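Local structure of Serine/threonine-protein acetyltransferase HopZ1a (Pseudomonas syringae pv. syringae, 5KLP) at residues T67-M72 with Y192-A197; H124-V129 with I198-N203; S20-Q25 with V297-A302. The protein transfers acetyl groups from acetyl-CoA to serine, threonine and lysine residues of host proteins, with inositol hexakisphosphate as cofactor, impairing host immunity and the microtubule network. The protein carries 10 engineered substitutions. One frame throughout, in Å; residues are numbered along the deposited sequence.

Interaction 1 (T67-M72 with Y192-A197); sequences THLDAM and YSLNYA
One methyl group carries this contact: CD2 of L194 reaches across from segment 192-197 of helix 189-202 and is met by both M72 and L69 of segment 67-72 of helix 61-79. M72, built as selenomethionine, comes closest. Its CB lies 3.9 Å from L194 CD2, and its SE follows at 4.0 Å from L194 CD2, so the methyl is met by the root of the chain and by the selenium. The two side chains run at about a right angle to one another, the selenomethionine passing across the end of the leucine. L69 CD1 touches the same methyl from one turn earlier, more loosely, at 4.3 Å from L194 CD2. With CG anti to the backbone N (chi1 174°), L194 is carried outward from its helix, and the backbones stay well apart: L69 CA and L194 CA are 8.3 Å from each other.

The next shell closes round this apolar junction. I109 of strand 105-110 touches both leucines, L85 of strand 85-87 lies against L194, and E332 of helix 324-340 packs on both M72 and L194. On the outer side, D70 is tied by OD1 to H87 ND1. Helix 61-79 is kinked just here: the backbone N atoms of D70 and A71 miss the regular bond one turn back, A71 N making a weak one to H68 O instead.

The opposite partner is held from its other flanks: Y192 OH bonds to H263 O, and Y196 OH to F260 O and T180 OG1, while N195, next to L194, gives its ND2 to a phosphate oxygen of the cofactor. Helix 189-202 starts at the catalytic C189, an arrangement characteristic of the papain-like cysteine peptidase fold, which the YopJ acetyltransferases share: a largely buried helix led by its nucleophile, here flanked by helix 61-79.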
loop_
_atom_site.group_PDB
_atom_site.type_symbol
_atom_site.label_atom_id
_atom_site.label_comp_id
_atom_site.label_asym_id
_atom_site.label_seq_id
_atom_site.Cartn_x
_atom_site.Cartn_y
_atom_site.Cartn_z
ATOM N N THR A 67 14.330 5.440 -2.784
ATOM C CA THR A 67 15.617 5.913 -2.281
ATOM C C THR A 67 15.515 6.478 -0.868
ATOM O O THR A 67 16.410 6.295 -0.043
ATOM C CB THR A 67 16.199 6.999 -3.222
ATOM O OG1 THR A 67 16.480 6.406 -4.494
ATOM C CG2 THR A 67 17.475 7.598 -2.658
ATOM N N HIS A 68 14.410 7.149 -0.574
ATOM C CA HIS A 68 14.298 7.798 0.718
ATOM C C HIS A 68 13.375 7.043 1.664
ATOM O O HIS A 68 13.093 7.522 2.768
ATOM C CB HIS A 68 13.815 9.230 0.525
ATOM C CG HIS A 68 14.761 10.057 -0.287
ATOM N ND1 HIS A 68 15.992 10.448 0.189
ATOM C CD2 HIS A 68 14.684 10.520 -1.557
ATOM C CE1 HIS A 68 16.624 11.143 -0.741
ATOM N NE2 HIS A 68 15.850 11.207 -1.808
ATOM N N LEU A 69 12.936 5.854 1.249
ATOM C CA LEU A 69 11.973 5.089 2.047
ATOM C C LEU A 69 12.514 4.693 3.420
ATOM O O LEU A 69 11.791 4.769 4.425
ATOM C CB LEU A 69 11.521 3.835 1.291
ATOM C CG LEU A 69 10.498 2.989 2.055
ATOM C CD1 LEU A 69 9.291 3.836 2.407
ATOM C CD2 LEU A 69 10.091 1.767 1.257
ATOM N N ASP A 70 13.775 4.281 3.483
ATOM C CA ASP A 70 14.357 3.887 4.766
ATOM C C ASP A 70 14.205 5.001 5.808
ATOM O O ASP A 70 13.927 4.731 6.975
ATOM C CB ASP A 70 15.839 3.521 4.624
ATOM C CG ASP A 70 16.051 2.217 3.877
ATOM O OD1 ASP A 70 15.078 1.443 3.715
ATOM O OD2 ASP A 70 17.201 1.953 3.467
ATOM N N ALA A 71 14.373 6.250 5.386
ATOM C CA ALA A 71 14.281 7.367 6.325
ATOM C C ALA A 71 12.855 7.520 6.845
ATOM O O ALA A 71 12.634 7.748 8.035
ATOM C CB ALA A 71 14.752 8.657 5.680
HETATM N N MSE A 72 11.880 7.375 5.959
HETATM C CA MSE A 72 10.497 7.503 6.376
HETATM C C MSE A 72 10.066 6.309 7.219
HETATM O O MSE A 72 9.315 6.454 8.182
HETATM C CB MSE A 72 9.590 7.672 5.158
HETATM C CG MSE A 72 9.824 8.973 4.419
HETATM SE SE MSE A 72 8.807 9.047 2.747
HETATM C CE MSE A 72 10.023 8.044 1.605
ATOM N N TYR A 192 1.805 4.506 -1.589
ATOM C CA TYR A 192 0.630 3.699 -1.219
ATOM C C TYR A 192 1.043 2.596 -0.253
ATOM O O TYR A 192 0.365 2.334 0.732
ATOM C CB TYR A 192 -0.059 3.076 -2.443
ATOM C CG TYR A 192 -0.974 4.033 -3.172
ATOM C CD1 TYR A 192 -2.248 4.307 -2.697
ATOM C CD2 TYR A 192 -0.542 4.695 -4.324
ATOM C CE1 TYR A 192 -3.086 5.208 -3.364
ATOM C CE2 TYR A 192 -1.364 5.584 -4.991
ATOM C CZ TYR A 192 -2.634 5.833 -4.509
ATOM O OH TYR A 192 -3.445 6.723 -5.179
ATOM N N SER A 193 2.169 1.953 -0.541
ATOM C CA SER A 193 2.629 0.857 0.299
ATOM C C SER A 193 2.979 1.340 1.706
ATOM O O SER A 193 2.680 0.663 2.691
ATOM C CB SER A 193 3.837 0.158 -0.348
ATOM O OG SER A 193 3.476 -0.458 -1.580
ATOM N N LEU A 194 3.642 2.493 1.795
ATOM C CA LEU A 194 3.981 3.073 3.096
ATOM C C LEU A 194 2.706 3.444 3.843
ATOM O O LEU A 194 2.546 3.125 5.023
ATOM C CB LEU A 194 4.900 4.299 2.932
ATOM C CG LEU A 194 5.218 5.080 4.209
ATOM C CD1 LEU A 194 5.873 4.161 5.237
ATOM C CD2 LEU A 194 6.119 6.298 3.929
ATOM N N ASN A 195 1.790 4.112 3.155
ATOM C CA ASN A 195 0.525 4.467 3.787
ATOM C C ASN A 195 -0.214 3.227 4.250
ATOM O O ASN A 195 -0.787 3.201 5.339
ATOM C CB ASN A 195 -0.369 5.271 2.834
ATOM C CG ASN A 195 -1.657 5.731 3.508
ATOM O OD1 ASN A 195 -2.674 5.055 3.443
ATOM N ND2 ASN A 195 -1.598 6.880 4.183
ATOM N N TYR A 196 -0.183 2.193 3.420
ATOM C CA TYR A 196 -0.875 0.951 3.720
ATOM C C TYR A 196 -0.309 0.254 4.954
ATOM O O TYR A 196 -1.056 -0.342 5.742
ATOM C CB TYR A 196 -0.816 0.020 2.507
ATOM C CG TYR A 196 -1.905 0.297 1.481
ATOM C CD1 TYR A 196 -2.675 1.469 1.536
ATOM C CD2 TYR A 196 -2.192 -0.631 0.481
ATOM C CE1 TYR A 196 -3.678 1.714 0.613
ATOM C CE2 TYR A 196 -3.202 -0.401 -0.448
ATOM C CZ TYR A 196 -3.944 0.769 -0.375
ATOM O OH TYR A 196 -4.947 0.976 -1.299
ATOM N N ALA A 197 1.008 0.326 5.125
ATOM C CA ALA A 197 1.653 -0.250 6.309
ATOM C C ALA A 197 1.131 0.432 7.563
ATOM O O ALA A 197 0.769 -0.230 8.537
ATOM C CB ALA A 197 3.184 -0.110 6.225
#

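Interaction 2 (H124-V129 with I198-N203); sequences HVMADV and IKAHKN. With IHP (inositol hexakisphosphate), chain D.
M126 and D128, two residues apart on the strand, both point at A200 of helix 189-202. M126, a selenomethionine, can be followed outward. Its CB starts toward the helix, and CG passes S193 O at 3.5 Å. The chain then bends at chi2 (-84°) and again at chi3, so that SE turns along the helix and delivers the terminal methyl to two neighbours: CE lies 3.8 Å from A200 CB and 3.5 Å from Y196 O.

D128 approaches the A200 methyl from the strand as well, OD2 standing 3.5 Å from A200 CB. That carboxylate is buried but well supplied: OD2 pairs with R107 and OD1 with R130 and H211. A water donates to D128 OD2 at 2.6 Å and to A200 O at 2.7 Å, linking strand to helix. Further round the helix the lysines serve the cofactor, K199 NZ giving a bond of 2.7 Å to IHP O33 and K202 NZ one of 2.6 Å to IHP O32.

Strand 125-130 runs antiparallel to both its neighbours, 105-110 and 138-143, and helix 189-202 packs on the face of this mixed sheet, between it and the inositol phosphate.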
loop_
_atom_site.group_PDB
_atom_site.type_symbol
_atom_site.label_atom_id
_atom_site.label_comp_id
_atom_site.label_asym_id
_atom_site.label_seq_id
_atom_site.Cartn_x
_atom_site.Cartn_y
_atom_site.Cartn_z
ATOM N N HIS A 124 6.037 -1.476 -5.989
ATOM C CA HIS A 124 6.042 -1.937 -4.606
ATOM C C HIS A 124 4.700 -2.415 -4.067
ATOM O O HIS A 124 3.640 -1.939 -4.472
ATOM C CB HIS A 124 6.563 -0.816 -3.713
ATOM C CG HIS A 124 8.008 -0.503 -3.930
ATOM N ND1 HIS A 124 8.481 0.070 -5.091
ATOM C CD2 HIS A 124 9.091 -0.715 -3.145
ATOM C CE1 HIS A 124 9.792 0.217 -5.005
ATOM N NE2 HIS A 124 10.188 -0.256 -3.837
ATOM N N VAL A 125 4.762 -3.350 -3.131
ATOM C CA VAL A 125 3.586 -3.744 -2.370
ATOM C C VAL A 125 3.956 -3.756 -0.901
ATOM O O VAL A 125 5.125 -3.598 -0.547
ATOM C CB VAL A 125 3.060 -5.129 -2.786
ATOM C CG1 VAL A 125 2.640 -5.105 -4.260
ATOM C CG2 VAL A 125 4.126 -6.192 -2.522
HETATM N N MSE A 126 2.948 -3.924 -0.055
HETATM C CA MSE A 126 3.127 -3.998 1.386
HETATM C C MSE A 126 2.703 -5.370 1.859
HETATM O O MSE A 126 1.616 -5.838 1.497
HETATM C CB MSE A 126 2.307 -2.915 2.089
HETATM C CG MSE A 126 2.650 -2.706 3.559
HETATM SE SE MSE A 126 1.750 -3.941 4.764
HETATM C CE MSE A 126 -0.115 -3.428 4.372
ATOM N N ALA A 127 3.541 -6.020 2.667
ATOM C CA ALA A 127 3.127 -7.281 3.274
ATOM C C ALA A 127 2.993 -7.127 4.777
ATOM O O ALA A 127 3.900 -6.625 5.445
ATOM C CB ALA A 127 4.105 -8.407 2.940
ATOM N N ASP A 128 1.840 -7.556 5.283
ATOM C CA ASP A 128 1.537 -7.575 6.707
ATOM C C ASP A 128 1.643 -9.023 7.208
ATOM O O ASP A 128 0.957 -9.905 6.703
ATOM C CB ASP A 128 0.136 -7.002 6.948
ATOM C CG ASP A 128 -0.218 -6.907 8.426
ATOM O OD1 ASP A 128 -0.636 -7.921 9.018
ATOM O OD2 ASP A 128 -0.082 -5.811 8.998
ATOM N N VAL A 129 2.511 -9.266 8.186
ATOM C CA VAL A 129 2.907 -10.625 8.532
ATOM C C VAL A 129 2.598 -10.967 9.988
ATOM O O VAL A 129 2.697 -10.109 10.857
ATOM C CB VAL A 129 4.436 -10.832 8.273
ATOM C CG1 VAL A 129 4.905 -12.234 8.708
ATOM C CG2 VAL A 129 4.775 -10.571 6.806
ATOM N N ILE A 198 1.098 1.760 7.537
ATOM C CA ILE A 198 0.566 2.529 8.669
ATOM C C ILE A 198 -0.904 2.171 8.933
ATOM O O ILE A 198 -1.313 2.016 10.092
ATOM C CB ILE A 198 0.683 4.051 8.434
ATOM C CG1 ILE A 198 2.151 4.443 8.228
ATOM C CG2 ILE A 198 0.078 4.820 9.625
ATOM C CD1 ILE A 198 2.353 5.887 7.800
ATOM N N LYS A 199 -1.703 2.060 7.867
ATOM C CA LYS A 199 -3.126 1.727 8.046
ATOM C C LYS A 199 -3.310 0.309 8.577
ATOM O O LYS A 199 -4.230 0.040 9.347
ATOM C CB LYS A 199 -3.901 1.890 6.731
ATOM C CG LYS A 199 -3.928 3.320 6.186
ATOM C CD LYS A 199 -4.343 4.320 7.268
ATOM C CE LYS A 199 -4.523 5.712 6.697
ATOM N NZ LYS A 199 -4.825 6.692 7.771
ATOM N N ALA A 200 -2.428 -0.593 8.168
ATOM C CA ALA A 200 -2.488 -1.980 8.623
ATOM C C ALA A 200 -2.216 -2.042 10.116
ATOM O O ALA A 200 -2.803 -2.836 10.834
ATOM C CB ALA A 200 -1.490 -2.821 7.880
ATOM N N HIS A 201 -1.296 -1.194 10.563
ATOM C CA HIS A 201 -0.990 -1.065 11.976
ATOM C C HIS A 201 -2.172 -0.468 12.719
ATOM O O HIS A 201 -2.579 -0.987 13.751
ATOM C CB HIS A 201 0.259 -0.193 12.181
ATOM C CG HIS A 201 0.663 -0.050 13.619
ATOM N ND1 HIS A 201 0.418 -1.028 14.560
ATOM C CD2 HIS A 201 1.281 0.957 14.278
ATOM C CE1 HIS A 201 0.880 -0.634 15.734
ATOM N NE2 HIS A 201 1.406 0.569 15.591
ATOM N N LYS A 202 -2.730 0.620 12.191
ATOM C CA LYS A 202 -3.861 1.259 12.855
ATOM C C LYS A 202 -5.066 0.326 12.945
ATOM O O LYS A 202 -5.846 0.400 13.889
ATOM C CB LYS A 202 -4.287 2.546 12.147
ATOM C CG LYS A 202 -3.372 3.731 12.345
ATOM C CD LYS A 202 -4.007 4.994 11.762
ATOM C CE LYS A 202 -3.284 6.262 12.232
ATOM N NZ LYS A 202 -2.377 6.867 11.248
ATOM N N ASN A 203 -5.187 -0.575 11.980
ATOM C CA ASN A 203 -6.297 -1.522 11.962
ATOM C C ASN A 203 -5.811 -2.934 12.268
ATOM O O ASN A 203 -6.293 -3.904 11.695
ATOM C CB ASN A 203 -6.997 -1.469 10.602
ATOM C CG ASN A 203 -7.615 -0.099 10.320
ATOM O OD1 ASN A 203 -8.733 0.183 10.744
ATOM N ND2 ASN A 203 -6.881 0.758 9.621
HETATM C C1 IHP D . -2.368 11.891 10.312
HETATM C C2 IHP D . -2.504 11.122 8.920
HETATM C C3 IHP D . -3.277 11.724 7.685
HETATM C C4 IHP D . -4.003 13.116 7.990
HETATM C C5 IHP D . -4.293 13.472 9.436
HETATM C C6 IHP D . -2.954 13.349 10.150
HETATM O O11 IHP D . -2.872 11.218 11.314
HETATM P P1 IHP D . -2.160 10.662 12.747
HETATM O O21 IHP D . -2.702 9.276 13.091
HETATM O O31 IHP D . -2.504 11.612 13.898
HETATM O O41 IHP D . -0.645 10.552 12.702
HETATM O O12 IHP D . -2.806 9.788 9.069
HETATM P P2 IHP D . -1.652 8.678 8.552
HETATM O O22 IHP D . -0.338 8.893 9.331
HETATM O O32 IHP D . -2.071 7.210 8.696
HETATM O O42 IHP D . -1.306 8.981 7.074
HETATM O O13 IHP D . -4.117 10.834 7.332
HETATM P P3 IHP D . -4.395 9.907 5.952
HETATM O O23 IHP D . -3.285 8.977 5.461
HETATM O O33 IHP D . -5.489 9.074 6.617
HETATM O O43 IHP D . -4.942 10.698 4.768
HETATM O O14 IHP D . -5.117 13.269 7.259
HETATM P P4 IHP D . -5.160 14.121 5.881
HETATM O O24 IHP D . -4.588 13.324 4.707
HETATM O O34 IHP D . -6.588 14.591 5.537
HETATM O O44 IHP D . -4.309 15.399 6.008
HETATM O O15 IHP D . -5.342 12.858 10.007
HETATM P P5 IHP D . -6.772 13.668 10.463
HETATM O O25 IHP D . -6.817 15.074 9.853
HETATM O O35 IHP D . -8.026 12.901 9.960
HETATM O O45 IHP D . -6.896 13.823 11.982
HETATM O O16 IHP D . -2.993 13.972 11.327
HETATM P P6 IHP D . -1.740 14.778 12.001
HETATM O O26 IHP D . -0.931 15.498 10.923
HETATM O O36 IHP D . -2.229 15.816 13.028
HETATM O O46 IHP D . -0.810 13.814 12.746
HETATM O O HOH W 1 -1.804 -5.323 10.902
#

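Interaction 3 (S20-Q25 with V297-A302); sequences SMRLQQ and VQRNQA. With IHP (inositol hexakisphosphate), chain D.
S20 and A302 make the tight half of this contact. S20 OG donates to A302 O at 2.8 Å, in the carbonyl plane and on a lone pair, while the same hydroxyl accepts from L23 N at 3.3 Å and so N-caps helix 21-36. A302 O, at the end of helix 296-302, takes a second donor: a water 2.6 Å from A302 O, which in turn accepts from R22 N at 2.8 Å. Beside this knot A302 CB packs against R22, with NH1 of that arginine 3.7 Å from A302 CB.

R22 lies on the partly exposed side and folds back through bends at chi2 and chi3, whereas the buried R299, stretched out from CG to NE, reaches the same phosphate from within; their guanidinium planes stand 77° apart. R22 NH2 meets IHP O34 at 3.2 Å, with the oxygen at the edge of its guanidinium, and R299 NH1 meets IHP O34 at 2.7 Å. R299 NH2 adds IHP O24 at 2.8 Å, and R22 NH1 also has a salt bridge to E294.

The two arginines are therefore held together by the anion between them, which is consistent with the cofactor helping to dock the N-terminal helix.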
loop_
_atom_site.group_PDB
_atom_site.type_symbol
_atom_site.label_atom_id
_atom_site.label_comp_id
_atom_site.label_asym_id
_atom_site.label_seq_id
_atom_site.Cartn_x
_atom_site.Cartn_y
_atom_site.Cartn_z
ATOM N N SER A 20 -5.992 23.061 -5.249
ATOM C CA SER A 20 -6.625 22.316 -4.175
ATOM C C SER A 20 -6.147 22.913 -2.848
ATOM O O SER A 20 -4.963 22.811 -2.513
ATOM C CB SER A 20 -6.285 20.819 -4.290
ATOM O OG SER A 20 -6.328 20.159 -3.037
HETATM N N MSE A 21 -7.041 23.541 -2.093
HETATM C CA MSE A 21 -6.627 24.207 -0.862
HETATM C C MSE A 21 -6.041 23.222 0.159
HETATM O O MSE A 21 -5.070 23.547 0.842
HETATM C CB MSE A 21 -7.800 24.977 -0.249
HETATM C CG MSE A 21 -7.420 25.880 0.914
HETATM SE SE MSE A 21 -6.182 27.343 0.441
HETATM C CE MSE A 21 -4.690 26.870 1.615
ATOM N N ARG A 22 -6.619 22.024 0.262
ATOM C CA ARG A 22 -6.087 21.013 1.182
ATOM C C ARG A 22 -4.649 20.642 0.846
ATOM O O ARG A 22 -3.805 20.489 1.739
ATOM C CB ARG A 22 -6.947 19.754 1.181
ATOM C CG ARG A 22 -8.304 19.919 1.843
ATOM C CD ARG A 22 -8.158 19.788 3.356
ATOM N NE ARG A 22 -8.094 18.387 3.770
ATOM C CZ ARG A 22 -9.104 17.521 3.720
ATOM N NH1 ARG A 22 -10.292 17.895 3.266
ATOM N NH2 ARG A 22 -8.917 16.270 4.124
ATOM N N LEU A 23 -4.377 20.513 -0.445
ATOM C CA LEU A 23 -3.040 20.174 -0.908
ATOM C C LEU A 23 -2.081 21.338 -0.692
ATOM O O LEU A 23 -0.958 21.140 -0.241
ATOM C CB LEU A 23 -3.075 19.799 -2.387
ATOM C CG LEU A 23 -1.885 19.061 -2.999
ATOM C CD1 LEU A 23 -1.488 17.832 -2.191
ATOM C CD2 LEU A 23 -2.240 18.673 -4.427
ATOM N N GLN A 24 -2.549 22.552 -0.974
ATOM C CA GLN A 24 -1.743 23.754 -0.801
ATOM C C GLN A 24 -1.318 23.932 0.653
ATOM O O GLN A 24 -0.218 24.410 0.936
ATOM C CB GLN A 24 -2.506 24.992 -1.300
ATOM C CG GLN A 24 -1.716 26.294 -1.243
ATOM C CD GLN A 24 -0.450 26.264 -2.086
ATOM O OE1 GLN A 24 0.659 26.338 -1.563
ATOM N NE2 GLN A 24 -0.611 26.170 -3.389
ATOM N N GLN A 25 -2.189 23.550 1.578
ATOM C CA GLN A 25 -1.866 23.664 2.992
ATOM C C GLN A 25 -0.740 22.680 3.326
ATOM O O GLN A 25 0.163 22.978 4.114
ATOM C CB GLN A 25 -3.106 23.389 3.834
ATOM C CG GLN A 25 -3.019 23.689 5.317
ATOM C CD GLN A 25 -2.639 25.145 5.624
ATOM O OE1 GLN A 25 -3.074 26.063 4.935
ATOM N NE2 GLN A 25 -1.948 25.357 6.740
ATOM N N VAL A 297 -15.937 10.422 -1.104
ATOM C CA VAL A 297 -16.116 11.287 -2.265
ATOM C C VAL A 297 -15.719 12.742 -1.956
ATOM O O VAL A 297 -15.074 13.403 -2.767
ATOM C CB VAL A 297 -17.557 11.225 -2.785
ATOM C CG1 VAL A 297 -17.826 12.374 -3.731
ATOM C CG2 VAL A 297 -17.789 9.875 -3.490
ATOM N N GLN A 298 -16.073 13.228 -0.774
ATOM C CA GLN A 298 -15.735 14.596 -0.403
ATOM C C GLN A 298 -14.228 14.764 -0.312
ATOM O O GLN A 298 -13.683 15.788 -0.723
ATOM C CB GLN A 298 -16.390 14.975 0.924
ATOM C CG GLN A 298 -17.913 15.110 0.831
ATOM C CD GLN A 298 -18.560 15.194 2.190
ATOM O OE1 GLN A 298 -18.088 14.587 3.153
ATOM N NE2 GLN A 298 -19.634 15.965 2.287
ATOM N N ARG A 299 -13.552 13.750 0.218
ATOM C CA ARG A 299 -12.106 13.805 0.314
ATOM C C ARG A 299 -11.485 13.867 -1.071
ATOM O O ARG A 299 -10.632 14.728 -1.341
ATOM C CB ARG A 299 -11.549 12.604 1.084
ATOM C CG ARG A 299 -10.043 12.663 1.141
ATOM C CD ARG A 299 -9.380 11.492 1.844
ATOM N NE ARG A 299 -7.941 11.708 1.747
ATOM C CZ ARG A 299 -7.226 12.424 2.611
ATOM N NH1 ARG A 299 -7.796 12.966 3.680
ATOM N NH2 ARG A 299 -5.924 12.586 2.406
ATOM N N ASN A 300 -11.944 12.982 -1.954
ATOM C CA ASN A 300 -11.435 12.926 -3.314
ATOM C C ASN A 300 -11.570 14.273 -4.005
ATOM O O ASN A 300 -10.626 14.749 -4.646
ATOM C CB ASN A 300 -12.170 11.851 -4.122
ATOM C CG ASN A 300 -11.524 11.597 -5.475
ATOM O OD1 ASN A 300 -11.675 12.392 -6.404
ATOM N ND2 ASN A 300 -10.795 10.489 -5.590
ATOM N N GLN A 301 -12.730 14.902 -3.853
ATOM C CA GLN A 301 -12.951 16.219 -4.447
ATOM C C GLN A 301 -12.088 17.311 -3.816
ATOM O O GLN A 301 -11.678 18.249 -4.497
ATOM C CB GLN A 301 -14.425 16.615 -4.365
ATOM C CG GLN A 301 -15.291 15.867 -5.381
ATOM C CD GLN A 301 -15.133 16.391 -6.805
ATOM O OE1 GLN A 301 -14.284 17.242 -7.085
ATOM N NE2 GLN A 301 -15.944 15.866 -7.715
ATOM N N ALA A 302 -11.808 17.195 -2.524
ATOM C CA ALA A 302 -10.994 18.203 -1.854
ATOM C C ALA A 302 -9.563 18.189 -2.394
ATOM O O ALA A 302 -8.868 19.210 -2.373
ATOM C CB ALA A 302 -11.003 17.990 -0.344
HETATM C C1 IHP D . -2.368 11.891 10.312
HETATM C C2 IHP D . -2.504 11.122 8.920
HETATM C C3 IHP D . -3.277 11.724 7.685
HETATM C C4 IHP D . -4.003 13.116 7.990
HETATM C C5 IHP D . -4.293 13.472 9.436
HETATM C C6 IHP D . -2.954 13.349 10.150
HETATM O O11 IHP D . -2.872 11.218 11.314
HETATM P P1 IHP D . -2.160 10.662 12.747
HETATM O O21 IHP D . -2.702 9.276 13.091
HETATM O O31 IHP D . -2.504 11.612 13.898
HETATM O O41 IHP D . -0.645 10.552 12.702
HETATM O O12 IHP D . -2.806 9.788 9.069
HETATM P P2 IHP D . -1.652 8.678 8.552
HETATM O O22 IHP D . -0.338 8.893 9.331
HETATM O O32 IHP D . -2.071 7.210 8.696
HETATM O O42 IHP D . -1.306 8.981 7.074
HETATM O O13 IHP D . -4.117 10.834 7.332
HETATM P P3 IHP D . -4.395 9.907 5.952
HETATM O O23 IHP D . -3.285 8.977 5.461
HETATM O O33 IHP D . -5.489 9.074 6.617
HETATM O O43 IHP D . -4.942 10.698 4.768
HETATM O O14 IHP D . -5.117 13.269 7.259
HETATM P P4 IHP D . -5.160 14.121 5.881
HETATM O O24 IHP D . -4.588 13.324 4.707
HETATM O O34 IHP D . -6.588 14.591 5.537
HETATM O O44 IHP D . -4.309 15.399 6.008
HETATM O O15 IHP D . -5.342 12.858 10.007
HETATM P P5 IHP D . -6.772 13.668 10.463
HETATM O O25 IHP D . -6.817 15.074 9.853
HETATM O O35 IHP D . -8.026 12.901 9.960
HETATM O O45 IHP D . -6.896 13.823 11.982
HETATM O O16 IHP D . -2.993 13.972 11.327
HETATM P P6 IHP D . -1.740 14.778 12.001
HETATM O O26 IHP D . -0.931 15.498 10.923
HETATM O O36 IHP D . -2.229 15.816 13.028
HETATM O O46 IHP D . -0.810 13.814 12.746
HETATM O O HOH W 2 -9.105 21.367 -0.955
#

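How the interactions relate
Interactions 1 and 2 are two faces of one helix, 189-202: their centres lie 11 Å apart, and they touch by packing, S193 OG of the first lying 3.3 Å from H124 O of the second. Interaction 3 stands off, its centre about 22 Å from that of interaction 1 and 24 Å from that of interaction 2. What unites them is inositol hexakisphosphate, bonded by N195 from interaction 1, K199 and K202 from interaction 2, and R22 and R299 from interaction 3. The same helix begins at the active-site C189, and the M126 side chain is about 9 Å from that of E143, another active-site residue. The cofactor pocket and the catalytic centre thus share a scaffold, in keeping with an allosteric enzyme.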